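Local coordinates for galactokinase (Bifidobacterium longum subsp. infantis ATCC 15697 = JCM 1222 = DSM 20088, PDB 6TEQ), which probably phosphorylates galactose with ATP, as a galactokinase of the GHMP kinase family, and here holds 2-deoxy-2-fluoro-galactose, at residues I44-T48 with H302-I307; R309-F313 with L328-S332. All coordinates share one frame; numbering follows the deposited sequence.

Contact 1: residues I44-T48 with H302-I307; sequences IGEHT and HVVTEI. With GAF (2-deoxy-2-fluoro-alpha-D-galactopyranose), chain M.
Glu306 reaches from helix 294-318 to the loop 44-48 and takes two backbone N-H groups on one oxygen. Its CG stands anti to the backbone N (chi1 -174°), and a bend at chi2 brings the carboxylate to the loop. OE2 accepts from Glu46 N at 2.9 Å through its anti lone pair. Gly45 N meets the same OE2 at 3.0 Å from above the carboxylate plane. The other oxygen, OE1, forms a salt bridge with Arg309. One turn earlier, His302 points its ring edge at the loop. His302 NE2 gives a nearly straight bond to Glu46 O, 2.8 Å long and in the ring plane, while Ser335 holds ND1. The helix thus holds both the N-H and the C=O of Glu46, through Glu306 and His302.

Thr48 adds an apolar touch. The Thr48 and Glu306 side chains cross at about a right angle, with Thr48 CG2 3.7 Å from Glu306 CG; the same methyl also lies against Ile307 CG1.

The sugar lies beyond the loop. His47 N donates to O6 of the ligand at 2.9 Å, and C6 of the sugar sits over the centre of one face of the His47 ring. Tyr50 and Gly367 bond the two nitrogens of that ring. Helix 294-318 therefore backs the loop that carries Glu46 and His47, two residues of the galactose pocket within the galactokinase galactose-binding signature.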
# COMPACT_ATOMS: atom_id res chain seq x y z
N ILE A 44 -1.37 -5.42 9.35
CA ILE A 44 -2.68 -6.06 9.58
C ILE A 44 -3.74 -5.00 9.39
O ILE A 44 -3.43 -3.82 9.38
CB ILE A 44 -2.65 -6.66 11.03
CG1 ILE A 44 -3.76 -7.66 11.24
CG2 ILE A 44 -2.63 -5.62 12.12
CD1 ILE A 44 -3.59 -8.53 12.48
N GLY A 45 -4.95 -5.46 9.15
CA GLY A 45 -6.09 -4.60 8.83
C GLY A 45 -6.25 -4.53 7.34
O GLY A 45 -6.10 -3.47 6.75
N GLU A 46 -6.54 -5.66 6.77
CA GLU A 46 -6.58 -5.87 5.34
C GLU A 46 -8.03 -5.93 4.87
O GLU A 46 -8.92 -6.52 5.51
CB GLU A 46 -5.87 -7.16 4.97
CG GLU A 46 -5.17 -7.10 3.63
CD GLU A 46 -3.91 -6.23 3.73
OE1 GLU A 46 -3.99 -5.02 3.35
OE2 GLU A 46 -2.85 -6.72 4.25
N HIS A 47 -8.25 -5.20 3.80
CA HIS A 47 -9.57 -5.06 3.22
C HIS A 47 -10.52 -4.37 4.18
O HIS A 47 -11.74 -4.66 4.15
CB HIS A 47 -10.01 -6.35 2.64
CG HIS A 47 -9.41 -6.69 1.34
ND1 HIS A 47 -9.81 -6.11 0.14
CD2 HIS A 47 -8.35 -7.51 1.04
CE1 HIS A 47 -9.02 -6.60 -0.80
NE2 HIS A 47 -8.15 -7.42 -0.29
N THR A 48 -10.00 -3.46 4.97
CA THR A 48 -10.78 -2.68 5.92
C THR A 48 -10.79 -1.20 5.55
O THR A 48 -11.69 -0.50 5.98
CB THR A 48 -10.17 -2.82 7.32
OG1 THR A 48 -8.80 -2.45 7.32
CG2 THR A 48 -10.27 -4.22 7.86
N HIS A 302 -15.04 -11.43 7.86
CA HIS A 302 -13.65 -11.00 7.70
C HIS A 302 -13.58 -9.56 8.18
O HIS A 302 -12.69 -9.29 8.96
CB HIS A 302 -13.18 -11.10 6.24
CG HIS A 302 -11.89 -10.37 6.12
ND1 HIS A 302 -10.76 -10.88 6.62
CD2 HIS A 302 -11.62 -9.15 5.64
CE1 HIS A 302 -9.79 -9.98 6.57
NE2 HIS A 302 -10.29 -8.90 5.92
N VAL A 303 -14.43 -8.63 7.67
CA VAL A 303 -14.16 -7.20 7.93
C VAL A 303 -14.25 -6.96 9.45
O VAL A 303 -13.44 -6.23 10.03
CB VAL A 303 -15.10 -6.30 7.13
CG1 VAL A 303 -14.95 -4.87 7.53
CG2 VAL A 303 -14.83 -6.46 5.63
N VAL A 304 -15.24 -7.55 10.06
CA VAL A 304 -15.54 -7.28 11.48
C VAL A 304 -14.40 -7.83 12.31
O VAL A 304 -13.92 -7.11 13.18
CB VAL A 304 -16.87 -7.91 11.88
CG1 VAL A 304 -17.01 -8.03 13.38
CG2 VAL A 304 -18.00 -7.15 11.26
N THR A 305 -13.99 -9.05 12.08
CA THR A 305 -12.93 -9.70 12.88
C THR A 305 -11.58 -9.02 12.62
O THR A 305 -10.76 -8.90 13.52
CB THR A 305 -12.90 -11.23 12.72
OG1 THR A 305 -12.58 -11.56 11.37
CG2 THR A 305 -14.20 -11.87 13.19
N GLU A 306 -11.36 -8.58 11.38
CA GLU A 306 -10.05 -7.98 11.02
C GLU A 306 -9.94 -6.65 11.76
O GLU A 306 -8.79 -6.30 12.21
CB GLU A 306 -9.95 -7.80 9.50
CG GLU A 306 -8.60 -7.34 9.04
CD GLU A 306 -7.50 -8.37 9.03
OE1 GLU A 306 -7.70 -9.49 9.56
OE2 GLU A 306 -6.44 -7.99 8.54
N ILE A 307 -10.97 -5.84 11.79
CA ILE A 307 -10.89 -4.53 12.47
C ILE A 307 -10.49 -4.78 13.93
O ILE A 307 -9.56 -4.09 14.45
CB ILE A 307 -12.18 -3.71 12.32
CG1 ILE A 307 -12.44 -3.30 10.86
CG2 ILE A 307 -12.16 -2.50 13.22
CD1 ILE A 307 -13.81 -2.70 10.57
C1 GAF M . -5.03 -2.77 -2.09
C2 GAF M . -5.60 -1.36 -2.04
F2 GAF M . -4.85 -0.56 -2.83
C3 GAF M . -5.64 -0.81 -0.63
O3 GAF M . -6.41 0.35 -0.61
C4 GAF M . -6.31 -1.83 0.35
O4 GAF M . -7.71 -1.97 0.14
C5 GAF M . -5.63 -3.15 0.21
O5 GAF M . -5.71 -3.59 -1.12
C6 GAF M . -6.21 -4.22 1.10
O6 GAF M . -6.06 -3.89 2.48
O1 GAF M . -3.66 -2.58 -1.80

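Contact 2: residues R309-F313 with L328-S332; sequences RVRSF and LFNAS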
# COMPACT_ATOMS: atom_id res chain seq x y z
N ARG A 309 -8.89 -7.39 15.12
CA ARG A 309 -7.51 -7.87 15.15
C ARG A 309 -6.55 -6.69 15.14
O ARG A 309 -5.43 -6.84 15.70
CB ARG A 309 -7.24 -8.83 13.99
CG ARG A 309 -7.84 -10.21 14.23
CD ARG A 309 -7.38 -11.22 13.22
NE ARG A 309 -8.01 -10.99 11.92
CZ ARG A 309 -9.19 -11.52 11.56
NH1 ARG A 309 -9.78 -12.39 12.36
NH2 ARG A 309 -9.67 -11.31 10.36
N VAL A 310 -6.85 -5.62 14.43
CA VAL A 310 -5.91 -4.48 14.44
C VAL A 310 -5.72 -4.01 15.89
O VAL A 310 -4.59 -3.73 16.30
CB VAL A 310 -6.30 -3.35 13.50
CG1 VAL A 310 -5.31 -2.21 13.60
CG2 VAL A 310 -6.41 -3.80 12.03
N ARG A 311 -6.82 -3.69 16.56
CA ARG A 311 -6.74 -3.27 17.98
C ARG A 311 -5.89 -4.30 18.74
O ARG A 311 -4.91 -3.90 19.42
CB ARG A 311 -8.13 -3.18 18.60
CG ARG A 311 -9.07 -2.24 17.87
CD ARG A 311 -10.28 -1.91 18.72
NE ARG A 311 -11.41 -1.36 17.93
CZ ARG A 311 -11.57 -0.10 17.68
NH1 ARG A 311 -10.70 0.75 18.21
NH2 ARG A 311 -12.61 0.30 16.97
N SER A 312 -6.21 -5.58 18.59
CA SER A 312 -5.51 -6.66 19.31
C SER A 312 -3.99 -6.62 19.05
O SER A 312 -3.21 -6.88 19.96
CB SER A 312 -6.08 -7.97 19.02
OG SER A 312 -7.43 -7.99 19.53
N PHE A 313 -3.62 -6.36 17.79
CA PHE A 313 -2.23 -6.36 17.41
C PHE A 313 -1.52 -5.19 18.09
O PHE A 313 -0.38 -5.34 18.49
CB PHE A 313 -2.10 -6.35 15.88
CG PHE A 313 -0.68 -6.49 15.45
CD1 PHE A 313 -0.14 -7.72 15.12
CD2 PHE A 313 0.11 -5.39 15.35
CE1 PHE A 313 1.17 -7.84 14.69
CE2 PHE A 313 1.44 -5.52 14.97
CZ PHE A 313 1.97 -6.74 14.65
N LEU A 328 -2.11 -13.22 15.62
CA LEU A 328 -3.03 -12.23 14.98
C LEU A 328 -2.71 -12.15 13.47
O LEU A 328 -3.62 -12.12 12.67
CB LEU A 328 -2.88 -10.90 15.68
CG LEU A 328 -3.61 -10.85 17.01
CD1 LEU A 328 -3.04 -9.82 17.95
CD2 LEU A 328 -5.08 -10.58 16.81
N PHE A 329 -1.42 -12.09 13.12
CA PHE A 329 -1.04 -12.23 11.70
C PHE A 329 -1.75 -13.45 11.12
O PHE A 329 -2.27 -13.41 10.00
CB PHE A 329 0.46 -12.39 11.50
CG PHE A 329 1.26 -11.14 11.34
CD1 PHE A 329 0.80 -9.87 11.72
CD2 PHE A 329 2.46 -11.23 10.64
CE1 PHE A 329 1.58 -8.74 11.54
CE2 PHE A 329 3.29 -10.12 10.51
CZ PHE A 329 2.81 -8.87 10.91
N ASN A 330 -1.58 -14.59 11.80
CA ASN A 330 -2.06 -15.86 11.26
C ASN A 330 -3.58 -15.83 11.10
O ASN A 330 -4.08 -16.31 10.04
CB ASN A 330 -1.63 -17.02 12.14
CG ASN A 330 -0.16 -17.35 12.07
OD1 ASN A 330 0.45 -16.97 11.07
ND2 ASN A 330 0.31 -18.12 13.05
N ALA A 331 -4.31 -15.29 12.04
CA ALA A 331 -5.79 -15.26 11.95
C ALA A 331 -6.22 -14.29 10.83
O ALA A 331 -7.20 -14.52 10.16
CB ALA A 331 -6.37 -14.80 13.26
N SER A 332 -5.48 -13.22 10.63
CA SER A 332 -5.73 -12.30 9.50
C SER A 332 -5.59 -13.04 8.18
O SER A 332 -6.50 -12.92 7.33
CB SER A 332 -4.85 -11.06 9.62
OG SER A 332 -4.90 -10.31 8.42
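Leu328 points from helix 322-338 at helix 294-318 and fills the space between Arg309, Ser312 and Phe313. The two helical segments run almost antiparallel, at 165°, with their axes 10.3 Å apart at closest approach.

The apolar contacts centre on the two methyl groups of Leu328. CD1 sits against the backbone of the opposite helix, with Leu328 CD1 3.5 Å from Phe313 N. CD2 turns to the aliphatic parts of its neighbours: it is 3.6 Å from Ser312 CB and also packs on Arg309 CG. Further along the same chain, Arg309 CD rests on Ala331 CB at 3.7 Å. Leu328 CB lies at the edge of the Phe313 ring. Arg309 and Leu328 run alongside one another, heading opposite ways.

The aromatic contact joins Phe313 and Phe329. Phe313 carries CG anti to its backbone N (chi1 -174°), which directs the ring across to the other helix. The CB of Phe329 points away from helix 294-318, but its ring swings back. The ring planes differ by only 10°, but the rings are so offset that little of one lies over the other. Their centroids are 5.4 Å apart, and the touch is made by Phe313 CE1 and Phe329 CE1, at 3.3 Å.

The polar group is the guanidinium of Arg309, which follows a bend at chi3. One guanidinium face lies over Ala331 O, 3.8 Å from the plane. No hydrogen bond crosses between the segments. The charged end of Arg309 is turned to Glu306 on its own helix.

Around this antiparallel pair, Ile44 touches Arg309, Phe313, Leu328 and Ser332. Phe313 also packs on Leu56 of strand 54-70, while Phe329 rests on Ile374 and Leu376 of strand 372-378.

Contact 1 and contact 2 share helix 294-318, and their centres are about 9 Å apart. A probable hydrogen bond joins them: Glu306 OE2 lies 2.8 Å from Ser332 OG. The oxygen that receives the loop N-H groups is therefore also tied to helix 322-338. Packing adds to this. Gly45 CA is 3.3 Å from Val310 CG2, and Ile44 CD1 is 3.6 Å from Leu328 O. Contact 1 reaches the sugar directly through Glu46 and His47. Contact 2 stands behind it, with about 9 Å between the nearest atoms of the Ser332 side chain and the sugar. Arg363 makes a salt bridge with Glu46 and a hydrogen bond with Ser332, a second connection toward the pocket.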